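Local coordinates for protein NRPS (Penicillium fellutanum, PDB 6NKI) that belongs to the Male sterility protein family, one with an NADP-binding Rossmann fold, and binds NADPH as part of a nonribosomal peptide synthetase, at residues Trp270-Ala275 with Asp379-Pro384; Arg251-Ala256 with Asp321-Ile326; Glu266-Leu271 with Gly316-Asp321; Thr259-Ser264 with Ile335-Gln340; Leu33-Leu38 with Gln68-Ala73. One frame throughout, in Å; residues are numbered along the deposited sequence.

Contact 1 (Trp270-Ala275 with Asp379-Pro384); sequences WLFVAA and DPLPVP
The indole of Trp270 carries Val383 CG2 and Pro384 CD on one and the same face, both displaced toward the rim of the five-membered ring. Val383 CG2 lies 4.0 Å from that ring's centroid, a CH-pi contact, and Pro384 CD makes a second. Farther out, Pro384 CG comes to 3.6 Å from Trp270 CZ2, so valine and proline divide the long ring system between them. Trp270 also points an edge at its neighbour on the strand: its CD1 sits 3.6 Å above the centre of the Phe272 ring, a T-shaped pair. At the rim of Phe272, in its plane, is Pro382 O, 4.0 Å from CE1. Leu381 CD1 meets Phe272 CE2 obliquely at 3.9 Å. Trp270 reaches the loop because its CG is trans to the backbone N (chi1 -176°), while the loop bends to meet it through an inverse gamma turn centred on Pro382, closed by Val383 N to Leu381 O at 2.7 Å. Strand 270-275 is the middle strand of a small three-stranded sheet, and the loop before helix 389-410 is laid against two of its side chains. No hydrogen bond links these two segments, so between them the attraction is dispersion and CH-pi.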
# COMPACT_ATOMS: atom_id res chain seq x y z
N TRP A 270 -11.18 3.70 -16.38
CA TRP A 270 -10.23 3.18 -15.40
C TRP A 270 -8.79 3.34 -15.90
O TRP A 270 -8.50 3.06 -17.07
CB TRP A 270 -10.51 1.71 -15.10
CG TRP A 270 -9.60 1.24 -14.05
CD1 TRP A 270 -8.38 0.66 -14.23
CD2 TRP A 270 -9.82 1.30 -12.66
NE1 TRP A 270 -7.81 0.38 -13.02
CE2 TRP A 270 -8.68 0.75 -12.04
CE3 TRP A 270 -10.86 1.78 -11.86
CZ2 TRP A 270 -8.56 0.66 -10.66
CZ3 TRP A 270 -10.74 1.68 -10.48
CH2 TRP A 270 -9.60 1.13 -9.90
N LEU A 271 -7.91 3.76 -15.00
CA LEU A 271 -6.50 4.00 -15.27
C LEU A 271 -5.65 3.04 -14.43
O LEU A 271 -5.72 3.06 -13.19
CB LEU A 271 -6.12 5.45 -14.92
CG LEU A 271 -4.71 5.96 -15.21
CD1 LEU A 271 -4.54 6.16 -16.72
CD2 LEU A 271 -4.34 7.22 -14.43
N PHE A 272 -4.81 2.24 -15.09
CA PHE A 272 -3.96 1.27 -14.39
C PHE A 272 -2.66 1.94 -13.97
O PHE A 272 -1.74 2.08 -14.77
CB PHE A 272 -3.67 0.05 -15.26
CG PHE A 272 -4.88 -0.82 -15.52
CD1 PHE A 272 -5.37 -1.68 -14.53
CD2 PHE A 272 -5.50 -0.83 -16.77
CE1 PHE A 272 -6.46 -2.48 -14.76
CE2 PHE A 272 -6.59 -1.64 -17.01
CZ PHE A 272 -7.08 -2.46 -15.99
N VAL A 273 -2.57 2.30 -12.69
CA VAL A 273 -1.36 2.90 -12.15
C VAL A 273 -1.13 2.40 -10.71
O VAL A 273 -2.08 2.14 -9.96
CB VAL A 273 -1.44 4.45 -12.26
CG1 VAL A 273 -2.62 4.96 -11.48
CG2 VAL A 273 -0.20 5.12 -11.76
N ALA A 274 0.15 2.26 -10.34
CA ALA A 274 0.55 1.65 -9.08
C ALA A 274 1.87 2.24 -8.62
O ALA A 274 2.69 2.68 -9.42
CB ALA A 274 0.69 0.12 -9.19
N ALA A 275 2.05 2.30 -7.31
CA ALA A 275 3.35 2.74 -6.87
C ALA A 275 4.33 1.61 -7.16
O ALA A 275 3.95 0.44 -7.26
CB ALA A 275 3.34 3.08 -5.39
N ASP A 379 -14.17 -2.91 -20.76
CA ASP A 379 -13.15 -3.38 -21.69
C ASP A 379 -12.57 -4.70 -21.19
O ASP A 379 -12.66 -5.01 -20.00
CB ASP A 379 -12.08 -2.30 -21.80
CG ASP A 379 -11.22 -2.42 -23.04
OD1 ASP A 379 -11.69 -2.06 -24.13
OD2 ASP A 379 -10.07 -2.89 -22.91
N PRO A 380 -12.01 -5.52 -22.08
CA PRO A 380 -11.53 -6.86 -21.66
C PRO A 380 -10.49 -6.86 -20.54
O PRO A 380 -10.38 -7.88 -19.84
CB PRO A 380 -10.96 -7.45 -22.95
CG PRO A 380 -11.77 -6.81 -24.02
CD PRO A 380 -12.04 -5.41 -23.55
N LEU A 381 -9.72 -5.79 -20.36
CA LEU A 381 -8.66 -5.77 -19.36
C LEU A 381 -9.20 -6.04 -17.95
O LEU A 381 -10.40 -5.89 -17.71
CB LEU A 381 -7.91 -4.43 -19.42
CG LEU A 381 -7.00 -4.28 -20.64
CD1 LEU A 381 -6.40 -2.89 -20.70
CD2 LEU A 381 -5.90 -5.32 -20.59
N PRO A 382 -8.35 -6.44 -17.00
CA PRO A 382 -8.83 -6.89 -15.68
C PRO A 382 -9.24 -5.75 -14.76
O PRO A 382 -8.68 -5.57 -13.68
CB PRO A 382 -7.62 -7.66 -15.13
CG PRO A 382 -6.46 -6.91 -15.67
CD PRO A 382 -6.88 -6.53 -17.08
N VAL A 383 -10.23 -4.97 -15.18
CA VAL A 383 -10.62 -3.82 -14.36
C VAL A 383 -11.23 -4.33 -13.06
O VAL A 383 -12.14 -5.18 -13.09
CB VAL A 383 -11.58 -2.90 -15.14
CG1 VAL A 383 -12.90 -3.60 -15.46
CG2 VAL A 383 -11.83 -1.61 -14.39
N PRO A 384 -10.72 -3.92 -11.90
CA PRO A 384 -11.25 -4.42 -10.62
C PRO A 384 -12.67 -3.96 -10.37
O PRO A 384 -12.95 -2.76 -10.28
CB PRO A 384 -10.28 -3.85 -9.58
CG PRO A 384 -9.62 -2.72 -10.24
CD PRO A 384 -9.53 -3.09 -11.69

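Contact 2 (Arg251-Ala256 with Asp321-Ile326); sequences RVVTTA and DFWKAI
Val253 meets Ile326 tip to tip, and the tight part of this helix pair is built round that meeting. Both valine methyls take part: CG2 comes to 3.7 Å and CG1 to 3.8 Å from Ile326 CD1, an arrangement set by chi1 168°, which puts CG1 trans to the backbone N and CG2 trans to the carbonyl carbon. The same CG2 approaches Phe322 at the ring edge, 3.7 Å from CZ. Ile326 CG1 lies above one face of the Phe322 ring, and Phe322, its plane steeply inclined to the indole, puts CE2 3.7 Å over the centre of the Trp323 ring. One turn on, the packing is looser, with Ala256 CB 4.1 Å from Trp323 CH2, met obliquely.

The polar side chains lie outside the interface: Lys324 is exposed on the far side of its helix, Asp321 forms a salt bridge with Arg396, and on the other helix Arg251 NH2 bonds to Pro358 O. The axes of 251-256 and 321-326 stay 12.3 Å apart at a crossing angle of -55°, a wide spacing filled by large side chains. Helix 389-410 covers Phe322 and Ile326 through Val399. Between these segments the contact is wholly apolar, with no hydrogen bond, so the attraction comes from dispersion and the burial of methyls and rings.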
# COMPACT_ATOMS: atom_id res chain seq x y z
N ARG A 251 4.03 12.94 -19.07
CA ARG A 251 4.15 13.79 -20.25
C ARG A 251 2.80 14.39 -20.63
O ARG A 251 2.72 15.54 -21.06
CB ARG A 251 4.74 12.98 -21.41
CG ARG A 251 6.27 12.71 -21.37
CD ARG A 251 6.67 11.70 -22.48
NE ARG A 251 8.10 11.39 -22.51
CZ ARG A 251 8.97 11.85 -23.41
NH1 ARG A 251 10.25 11.50 -23.31
NH2 ARG A 251 8.58 12.61 -24.42
N VAL A 252 1.71 13.62 -20.45
CA VAL A 252 0.36 14.14 -20.65
C VAL A 252 -0.03 15.09 -19.52
O VAL A 252 -0.73 16.08 -19.73
CB VAL A 252 -0.64 12.98 -20.77
CG1 VAL A 252 -2.07 13.49 -20.83
CG2 VAL A 252 -0.33 12.15 -21.99
N VAL A 253 0.43 14.81 -18.31
CA VAL A 253 0.17 15.71 -17.20
C VAL A 253 0.95 17.02 -17.36
O VAL A 253 0.46 18.09 -16.99
CB VAL A 253 0.49 14.99 -15.87
CG1 VAL A 253 0.53 15.95 -14.70
CG2 VAL A 253 -0.55 13.90 -15.60
N THR A 254 2.16 16.95 -17.93
CA THR A 254 2.99 18.15 -17.98
C THR A 254 2.53 19.12 -19.08
O THR A 254 2.73 20.33 -18.97
CB THR A 254 4.47 17.74 -18.17
OG1 THR A 254 5.31 18.88 -17.96
CG2 THR A 254 4.72 17.20 -19.58
N THR A 255 1.89 18.60 -20.13
CA THR A 255 1.35 19.48 -21.16
C THR A 255 -0.05 19.95 -20.81
O THR A 255 -0.49 21.01 -21.27
CB THR A 255 1.34 18.78 -22.53
OG1 THR A 255 0.32 17.78 -22.57
CG2 THR A 255 2.69 18.12 -22.81
N ALA A 256 -0.75 19.17 -19.98
CA ALA A 256 -2.02 19.63 -19.45
C ALA A 256 -1.81 20.83 -18.53
O ALA A 256 -2.67 21.71 -18.45
CB ALA A 256 -2.73 18.49 -18.72
N ASP A 321 -11.12 10.64 -10.57
CA ASP A 321 -10.38 10.64 -9.31
C ASP A 321 -8.92 11.00 -9.54
O ASP A 321 -8.31 11.73 -8.74
CB ASP A 321 -10.52 9.25 -8.66
CG ASP A 321 -10.18 9.25 -7.18
OD1 ASP A 321 -9.81 10.30 -6.61
OD2 ASP A 321 -10.29 8.16 -6.58
N PHE A 322 -8.34 10.51 -10.64
CA PHE A 322 -6.96 10.83 -10.98
C PHE A 322 -6.76 12.34 -11.17
O PHE A 322 -5.92 12.95 -10.50
CB PHE A 322 -6.54 10.02 -12.24
CG PHE A 322 -5.27 10.53 -12.90
CD1 PHE A 322 -4.03 10.30 -12.32
CD2 PHE A 322 -5.34 11.27 -14.09
CE1 PHE A 322 -2.87 10.79 -12.92
CE2 PHE A 322 -4.19 11.77 -14.68
CZ PHE A 322 -2.94 11.51 -14.08
N TRP A 323 -7.56 12.96 -12.04
CA TRP A 323 -7.34 14.38 -12.31
C TRP A 323 -7.63 15.28 -11.11
O TRP A 323 -6.94 16.29 -10.92
CB TRP A 323 -8.16 14.85 -13.49
CG TRP A 323 -7.69 14.38 -14.81
CD1 TRP A 323 -8.31 13.48 -15.62
CD2 TRP A 323 -6.49 14.76 -15.46
NE1 TRP A 323 -7.57 13.30 -16.77
CE2 TRP A 323 -6.45 14.08 -16.69
CE3 TRP A 323 -5.44 15.62 -15.13
CZ2 TRP A 323 -5.41 14.24 -17.59
CZ3 TRP A 323 -4.41 15.78 -16.03
CH2 TRP A 323 -4.40 15.09 -17.24
N LYS A 324 -8.63 14.95 -10.27
CA LYS A 324 -8.83 15.83 -9.13
C LYS A 324 -7.66 15.76 -8.18
O LYS A 324 -7.45 16.69 -7.40
CB LYS A 324 -10.16 15.58 -8.41
CG LYS A 324 -10.43 14.21 -7.85
CD LYS A 324 -11.71 14.23 -6.97
CE LYS A 324 -13.04 14.37 -7.74
NZ LYS A 324 -13.47 13.16 -8.51
N ALA A 325 -6.86 14.69 -8.27
CA ALA A 325 -5.65 14.56 -7.47
C ALA A 325 -4.50 15.35 -8.07
O ALA A 325 -3.75 16.01 -7.33
CB ALA A 325 -5.29 13.08 -7.33
N ILE A 326 -4.34 15.28 -9.39
CA ILE A 326 -3.45 16.19 -10.11
C ILE A 326 -3.70 17.64 -9.67
O ILE A 326 -2.81 18.34 -9.18
CB ILE A 326 -3.62 16.03 -11.64
CG1 ILE A 326 -3.16 14.63 -12.16
CG2 ILE A 326 -3.01 17.21 -12.39
CD1 ILE A 326 -1.63 14.33 -12.05

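Contact 3 (Glu266-Leu271 with Gly316-Asp321)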
# COMPACT_ATOMS: atom_id res chain seq x y z
N GLU A 266 -13.75 11.11 -20.15
CA GLU A 266 -13.54 9.73 -19.75
C GLU A 266 -13.43 9.59 -18.25
O GLU A 266 -12.69 8.73 -17.76
CB GLU A 266 -12.29 9.17 -20.40
CG GLU A 266 -11.05 9.93 -19.99
CD GLU A 266 -9.81 9.20 -20.36
OE1 GLU A 266 -9.95 8.05 -20.82
OE2 GLU A 266 -8.70 9.77 -20.21
N SER A 267 -14.15 10.43 -17.49
CA SER A 267 -14.02 10.42 -16.04
C SER A 267 -14.38 9.05 -15.44
O SER A 267 -13.82 8.66 -14.41
CB SER A 267 -14.89 11.51 -15.42
OG SER A 267 -14.27 12.76 -15.62
N ASP A 268 -15.27 8.31 -16.08
CA ASP A 268 -15.66 7.01 -15.56
C ASP A 268 -14.76 5.88 -16.06
O ASP A 268 -14.94 4.74 -15.64
CB ASP A 268 -17.13 6.73 -15.91
CG ASP A 268 -17.80 5.75 -14.96
OD1 ASP A 268 -17.11 5.21 -14.06
OD2 ASP A 268 -19.03 5.56 -15.08
N ASN A 269 -13.78 6.17 -16.91
CA ASN A 269 -12.84 5.14 -17.32
C ASN A 269 -11.85 4.83 -16.21
O ASN A 269 -11.66 5.60 -15.27
CB ASN A 269 -12.02 5.53 -18.56
CG ASN A 269 -12.80 5.43 -19.85
OD1 ASN A 269 -13.81 4.72 -19.95
ND2 ASN A 269 -12.27 6.04 -20.89
N TRP A 270 -11.18 3.70 -16.38
CA TRP A 270 -10.23 3.18 -15.40
C TRP A 270 -8.79 3.34 -15.90
O TRP A 270 -8.50 3.06 -17.07
CB TRP A 270 -10.51 1.71 -15.10
CG TRP A 270 -9.60 1.24 -14.05
CD1 TRP A 270 -8.38 0.66 -14.23
CD2 TRP A 270 -9.82 1.30 -12.66
NE1 TRP A 270 -7.81 0.38 -13.02
CE2 TRP A 270 -8.68 0.75 -12.04
CE3 TRP A 270 -10.86 1.78 -11.86
CZ2 TRP A 270 -8.56 0.66 -10.66
CZ3 TRP A 270 -10.74 1.68 -10.48
CH2 TRP A 270 -9.60 1.13 -9.90
N LEU A 271 -7.91 3.76 -15.00
CA LEU A 271 -6.50 4.00 -15.27
C LEU A 271 -5.65 3.04 -14.43
O LEU A 271 -5.72 3.06 -13.19
CB LEU A 271 -6.12 5.45 -14.92
CG LEU A 271 -4.71 5.96 -15.21
CD1 LEU A 271 -4.54 6.16 -16.72
CD2 LEU A 271 -4.34 7.22 -14.43
N GLY A 316 -5.34 0.99 -9.50
CA GLY A 316 -5.48 2.26 -10.21
C GLY A 316 -6.69 3.06 -9.74
O GLY A 316 -7.17 2.89 -8.62
N LEU A 317 -7.17 3.92 -10.64
CA LEU A 317 -8.07 5.01 -10.30
C LEU A 317 -9.10 5.23 -11.40
O LEU A 317 -8.86 4.91 -12.57
CB LEU A 317 -7.29 6.31 -10.10
CG LEU A 317 -6.31 6.42 -8.95
CD1 LEU A 317 -5.42 7.65 -9.10
CD2 LEU A 317 -7.05 6.47 -7.61
N ASN A 318 -10.24 5.79 -11.02
CA ASN A 318 -11.08 6.45 -12.01
C ASN A 318 -10.34 7.66 -12.56
O ASN A 318 -9.57 8.32 -11.85
CB ASN A 318 -12.41 6.90 -11.39
CG ASN A 318 -13.30 5.74 -11.02
OD1 ASN A 318 -13.46 4.79 -11.79
ND2 ASN A 318 -13.87 5.79 -9.82
N MET A 319 -10.55 7.95 -13.84
CA MET A 319 -9.90 9.13 -14.41
C MET A 319 -10.35 10.43 -13.73
O MET A 319 -9.54 11.35 -13.55
CB MET A 319 -10.13 9.17 -15.91
CG MET A 319 -9.36 8.08 -16.64
SD MET A 319 -7.63 8.19 -16.19
CE MET A 319 -7.20 9.81 -16.80
N SER A 320 -11.63 10.53 -13.34
CA SER A 320 -12.05 11.70 -12.56
C SER A 320 -11.30 11.78 -11.24
O SER A 320 -10.87 12.86 -10.82
CB SER A 320 -13.55 11.67 -12.31
OG SER A 320 -13.91 10.65 -11.40
N ASP A 321 -11.12 10.64 -10.57
CA ASP A 321 -10.38 10.64 -9.31
C ASP A 321 -8.92 11.00 -9.54
O ASP A 321 -8.31 11.73 -8.74
CB ASP A 321 -10.52 9.25 -8.66
CG ASP A 321 -10.18 9.25 -7.18
OD1 ASP A 321 -9.81 10.30 -6.61
OD2 ASP A 321 -10.29 8.16 -6.58
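Met319 packs on Glu266 and Leu271 at the end of a short antiparallel strand pair, where strand 270-275 runs beside 316-318 just after the type I beta turn Glu266-Asn269. Met319 CB lies 3.2 Å from Glu266 O. Its CG is near both Glu266 O and Asn269 O and 3.9 Å from the carboxylate carbon CD of Glu266. Bends at chi2 (-54°) and chi3 carry SD to Leu271, whose chain it crosses at about a right angle, 3.4 Å from CB. Met319 CE turns back to Glu266 OE2 at 3.7 Å. The other carboxylate oxygen, OE1, accepts Asn269 ND2 at 3.1 Å on its anti lone pair, which fixes the glutamate across the turn.

Leu271 and Leu317 form the hydrogen-bonded pair, their amides and carbonyls joined both ways, while Trp270 and Asn318 form the adjoining non-hydrogen-bonded pair. On the face of Trp270 and Asn318 the indole lies back across strand 316-318, with Leu317 N over the ring face opposite Val383. As the strand gives way to helix 319-330, the turn receives the first helical amides: Met319 N gives to Asn269 O at 3.0 Å, and Ser320 N reaches Ser267 O at 3.1 Å, in the carbonyl plane and on a lone pair.

Contact 4 (Thr259-Ser264 with Ile335-Gln340)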
# COMPACT_ATOMS: atom_id res chain seq x y z
N THR A 259 -1.26 23.81 -21.00
CA THR A 259 -2.55 24.05 -21.63
C THR A 259 -3.61 24.54 -20.65
O THR A 259 -4.57 25.20 -21.07
CB THR A 259 -2.99 22.76 -22.34
OG1 THR A 259 -2.11 22.50 -23.44
CG2 THR A 259 -4.38 22.84 -22.85
N CYS A 260 -3.45 24.25 -19.36
CA CYS A 260 -4.41 24.63 -18.32
C CYS A 260 -5.79 24.02 -18.58
O CYS A 260 -6.81 24.54 -18.13
CB CYS A 260 -4.51 26.15 -18.16
SG CYS A 260 -2.99 26.97 -17.56
N SER A 261 -5.81 22.91 -19.32
CA SER A 261 -7.02 22.12 -19.51
C SER A 261 -6.64 20.64 -19.57
O SER A 261 -5.45 20.27 -19.56
CB SER A 261 -7.78 22.56 -20.76
OG SER A 261 -7.08 22.24 -21.94
N TYR A 262 -7.66 19.78 -19.64
CA TYR A 262 -7.45 18.34 -19.69
C TYR A 262 -8.66 17.71 -20.36
O TYR A 262 -9.69 18.36 -20.56
CB TYR A 262 -7.21 17.76 -18.30
CG TYR A 262 -8.45 17.78 -17.43
CD1 TYR A 262 -8.77 18.89 -16.66
CD2 TYR A 262 -9.30 16.68 -17.37
CE1 TYR A 262 -9.92 18.91 -15.87
CE2 TYR A 262 -10.44 16.69 -16.59
CZ TYR A 262 -10.75 17.80 -15.84
OH TYR A 262 -11.88 17.78 -15.06
N ASN A 263 -8.53 16.43 -20.69
CA ASN A 263 -9.63 15.67 -21.26
C ASN A 263 -10.51 15.13 -20.13
O ASN A 263 -10.06 14.35 -19.29
CB ASN A 263 -9.10 14.52 -22.11
CG ASN A 263 -10.20 13.74 -22.78
OD1 ASN A 263 -11.38 14.05 -22.65
ND2 ASN A 263 -9.81 12.69 -23.48
N SER A 264 -11.78 15.53 -20.14
CA SER A 264 -12.72 15.19 -19.08
C SER A 264 -13.83 14.26 -19.54
O SER A 264 -14.76 13.99 -18.77
CB SER A 264 -13.34 16.46 -18.48
OG SER A 264 -14.33 16.12 -17.52
N ILE A 335 -8.94 23.56 -16.82
CA ILE A 335 -10.22 23.63 -17.57
C ILE A 335 -10.58 22.21 -17.99
O ILE A 335 -9.75 21.58 -18.64
CB ILE A 335 -10.06 24.52 -18.80
CG1 ILE A 335 -9.46 25.88 -18.44
CG2 ILE A 335 -11.38 24.65 -19.53
CD1 ILE A 335 -8.78 26.57 -19.59
N PRO A 336 -11.79 21.71 -17.71
CA PRO A 336 -12.18 20.38 -18.13
C PRO A 336 -12.64 20.44 -19.59
O PRO A 336 -13.81 20.57 -19.83
CB PRO A 336 -13.39 20.08 -17.25
CG PRO A 336 -13.98 21.43 -16.96
CD PRO A 336 -12.78 22.34 -16.84
N SER A 337 -11.69 20.30 -20.51
CA SER A 337 -11.95 20.31 -21.97
C SER A 337 -12.49 18.96 -22.44
O SER A 337 -12.45 18.01 -21.67
CB SER A 337 -10.70 20.67 -22.73
OG SER A 337 -10.09 21.82 -22.19
N SER A 338 -13.03 18.92 -23.66
CA SER A 338 -13.50 17.67 -24.23
C SER A 338 -12.31 16.92 -24.83
O SER A 338 -11.19 17.42 -24.90
CB SER A 338 -14.56 17.92 -25.30
OG SER A 338 -14.01 18.52 -26.46
N SER A 339 -12.57 15.68 -25.26
CA SER A 339 -11.52 14.93 -25.94
C SER A 339 -11.17 15.58 -27.27
O SER A 339 -9.98 15.65 -27.63
CB SER A 339 -11.95 13.47 -26.11
OG SER A 339 -13.04 13.35 -27.01
N GLN A 340 -12.16 16.09 -28.01
CA GLN A 340 -11.85 16.78 -29.26
C GLN A 340 -11.20 18.13 -29.01
O GLN A 340 -10.29 18.52 -29.74
CB GLN A 340 -13.08 16.95 -30.15
CG GLN A 340 -13.59 15.72 -30.87
CD GLN A 340 -14.51 16.10 -32.06
OE1 GLN A 340 -14.71 17.29 -32.36
NE2 GLN A 340 -15.06 15.10 -32.74
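Ile335 N donates to Cys260 O at 2.7 Å, a nearly straight bond (168°) although the donor is tilted from the carbonyl plane. It opens a two-stranded parallel sheet, 261-263 beside 335-337, that starts where Cys260 leaves helix 248-259 with a positive phi. The bonds then pass from strand to strand: Tyr262 N gives to Ile335 O at 2.9 Å, Ser337 N makes a weak bond back to Tyr262 O, and Ser264 N reaches Ser337 O at 3.0 Å. Pro336 centres an inverse gamma turn within the second strand, and the short strands cross at -36°.

Tyr262 and Pro336 share one face of the sheet. Held between backbone N and carbonyl carbon (chi1 70°), the phenol swings over the neighbouring strand until Pro336 CA stands 4.0 Å from its centroid, a CH-pi contact. The opposite ring face is stacked on Trp323 of helix 319-330, so the tyrosine is gripped from both sides.

On the face of Ser261 and Ser337, Asn263 extends toward the start of helix 339-351. Its amide is engaged elsewhere, OD1 by Asp265 N and ND2 on Gly371 O. Ser338 OG caps that helix through Arg341 N, and beside it Ser339 CB rests 3.5 Å from Asn263 ND2.

Contact 5 (Leu33-Leu38 with Gln68-Ala73); sequences LGTHIL and QAARLA
Thr35 OG1 faces the backbone of helix 59-72, 3.5 Å from Ala69 O and 3.8 Å from Ala70 CA, with Ala70 CB at 4.0 Å from the same OG1. None of these is a hydrogen bond. The methyl CG2 of Thr35 lies 3.9 Å from Ala69 O and 4.3 Å from Ala73 CB. A chi1 of -171° places OG1 trans to the backbone N and so brings the oxygen up to the facing helix. The second point of touch is His36: the imidazole meets Ala73 CB obliquely, at 3.8 Å from NE2 and 3.9 Å from CE1. On the facing side every touching residue is an alanine, and this lets the two backbones come close, with Thr35 CA and Ala70 CA 6.2 Å apart.

Helix 32-43 is the first helix of the Rossmann fold. It follows strand 22-27, and Gly34 ends the Gly-X-X-Gly-X-X-Gly sequence of the dinucleotide-binding turn. Leu33, one residue earlier, touches the NADPH, while the helix face bearing Thr35 is turned to helix 59-72.

The groups that touch are positioned by a second shell. Trp75, just beyond helix 59-72, bonds through NE1 to Thr35 OG1, giving the hydroxyl its polar partner and reaching along Leu38 and Ala70 as well. The His36 ring is held through ND1 by Phe32 O and lies edge-to-face with the Phe32 ring; Val276 of helix 276-288 also touches the His36 side chain. Leu38 packs on Val50 and Val52 of strand 47-54, and Leu38 and Ile37 both rest on Leu26 of strand 22-27.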
# COMPACT_ATOMS: atom_id res chain seq x y z
N LEU A 33 11.08 0.81 -12.67
CA LEU A 33 10.85 -0.44 -11.95
C LEU A 33 12.14 -1.13 -11.54
O LEU A 33 12.33 -1.50 -10.37
CB LEU A 33 10.02 -1.38 -12.83
CG LEU A 33 9.68 -2.71 -12.18
CD1 LEU A 33 9.09 -2.51 -10.78
CD2 LEU A 33 8.66 -3.40 -13.09
N GLY A 34 13.07 -1.26 -12.49
CA GLY A 34 14.25 -2.08 -12.27
C GLY A 34 15.13 -1.56 -11.15
O GLY A 34 15.62 -2.35 -10.32
N THR A 35 15.36 -0.25 -11.10
CA THR A 35 16.19 0.27 -10.02
C THR A 35 15.55 -0.00 -8.66
O THR A 35 16.27 -0.12 -7.66
CB THR A 35 16.46 1.76 -10.20
OG1 THR A 35 17.43 2.18 -9.23
CG2 THR A 35 15.18 2.61 -10.04
N HIS A 36 14.22 -0.11 -8.60
CA HIS A 36 13.58 -0.40 -7.32
C HIS A 36 13.65 -1.88 -6.98
O HIS A 36 13.82 -2.23 -5.80
CB HIS A 36 12.12 0.09 -7.31
CG HIS A 36 11.99 1.57 -7.20
ND1 HIS A 36 11.82 2.40 -8.29
CD2 HIS A 36 12.07 2.39 -6.12
CE1 HIS A 36 11.77 3.65 -7.89
NE2 HIS A 36 11.92 3.67 -6.58
N ILE A 37 13.51 -2.74 -7.99
CA ILE A 37 13.81 -4.15 -7.78
C ILE A 37 15.23 -4.28 -7.25
O ILE A 37 15.48 -4.98 -6.26
CB ILE A 37 13.60 -4.94 -9.07
CG1 ILE A 37 12.16 -4.78 -9.56
CG2 ILE A 37 13.93 -6.43 -8.85
CD1 ILE A 37 11.96 -5.31 -10.97
N LEU A 38 16.17 -3.54 -7.85
CA LEU A 38 17.55 -3.59 -7.40
C LEU A 38 17.64 -3.20 -5.92
O LEU A 38 18.11 -3.99 -5.09
CB LEU A 38 18.42 -2.69 -8.29
CG LEU A 38 19.90 -2.77 -7.94
CD1 LEU A 38 20.38 -4.18 -8.20
CD2 LEU A 38 20.77 -1.75 -8.64
N GLN A 68 23.36 6.32 -11.16
CA GLN A 68 22.57 7.52 -11.43
C GLN A 68 21.09 7.22 -11.42
O GLN A 68 20.29 8.11 -11.12
CB GLN A 68 22.91 8.16 -12.78
CG GLN A 68 22.10 7.59 -13.95
CD GLN A 68 22.30 8.36 -15.25
OE1 GLN A 68 23.10 9.30 -15.31
NE2 GLN A 68 21.53 8.01 -16.27
N ALA A 69 20.71 5.99 -11.77
CA ALA A 69 19.31 5.61 -11.64
C ALA A 69 18.91 5.45 -10.19
O ALA A 69 17.74 5.61 -9.85
CB ALA A 69 19.03 4.32 -12.43
N ALA A 70 19.89 5.15 -9.32
CA ALA A 70 19.68 4.92 -7.91
C ALA A 70 19.90 6.16 -7.07
O ALA A 70 19.52 6.18 -5.89
CB ALA A 70 20.61 3.81 -7.43
N ARG A 71 20.55 7.17 -7.63
CA ARG A 71 20.50 8.49 -7.03
C ARG A 71 19.24 9.23 -7.46
O ARG A 71 18.69 10.03 -6.70
CB ARG A 71 21.74 9.31 -7.40
CG ARG A 71 23.08 8.76 -6.91
CD ARG A 71 24.20 9.69 -7.34
NE ARG A 71 25.54 9.14 -7.12
CZ ARG A 71 26.20 9.21 -5.97
NH1 ARG A 71 25.63 9.80 -4.93
NH2 ARG A 71 27.41 8.69 -5.86
N LEU A 72 18.78 8.95 -8.68
CA LEU A 72 17.56 9.57 -9.18
C LEU A 72 16.35 9.15 -8.35
O LEU A 72 15.49 9.98 -8.04
CB LEU A 72 17.35 9.19 -10.65
CG LEU A 72 16.26 9.89 -11.47
CD1 LEU A 72 16.62 11.33 -11.76
CD2 LEU A 72 15.94 9.15 -12.76
N ALA A 73 16.28 7.88 -7.95
CA ALA A 73 15.22 7.41 -7.08
C ALA A 73 15.58 7.53 -5.61
O ALA A 73 14.79 7.10 -4.77
CB ALA A 73 14.86 5.96 -7.38

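In the fold
Contacts 1 to 4 gather round the small sheets and the helices beside them, while contact 5 belongs to the Rossmann core beside the NADPH, about 33 Å from contact 4 centre to centre. Contacts 2 and 5 are buried and join helices without a hydrogen bond between their segments; the first interlocks large side chains, the second relies on alanines. Contacts 3 and 4 are strand pairs held by backbone bonds, antiparallel and partly buried in one, parallel and near the surface in the other. Contact 1, also at the surface, adds a proline-rich loop to the strand that contact 3 uses. Helix 319-330 ties contacts 2 and 3 together, and Phe322 CD1 packs 3.7 Å from Leu271 CD2.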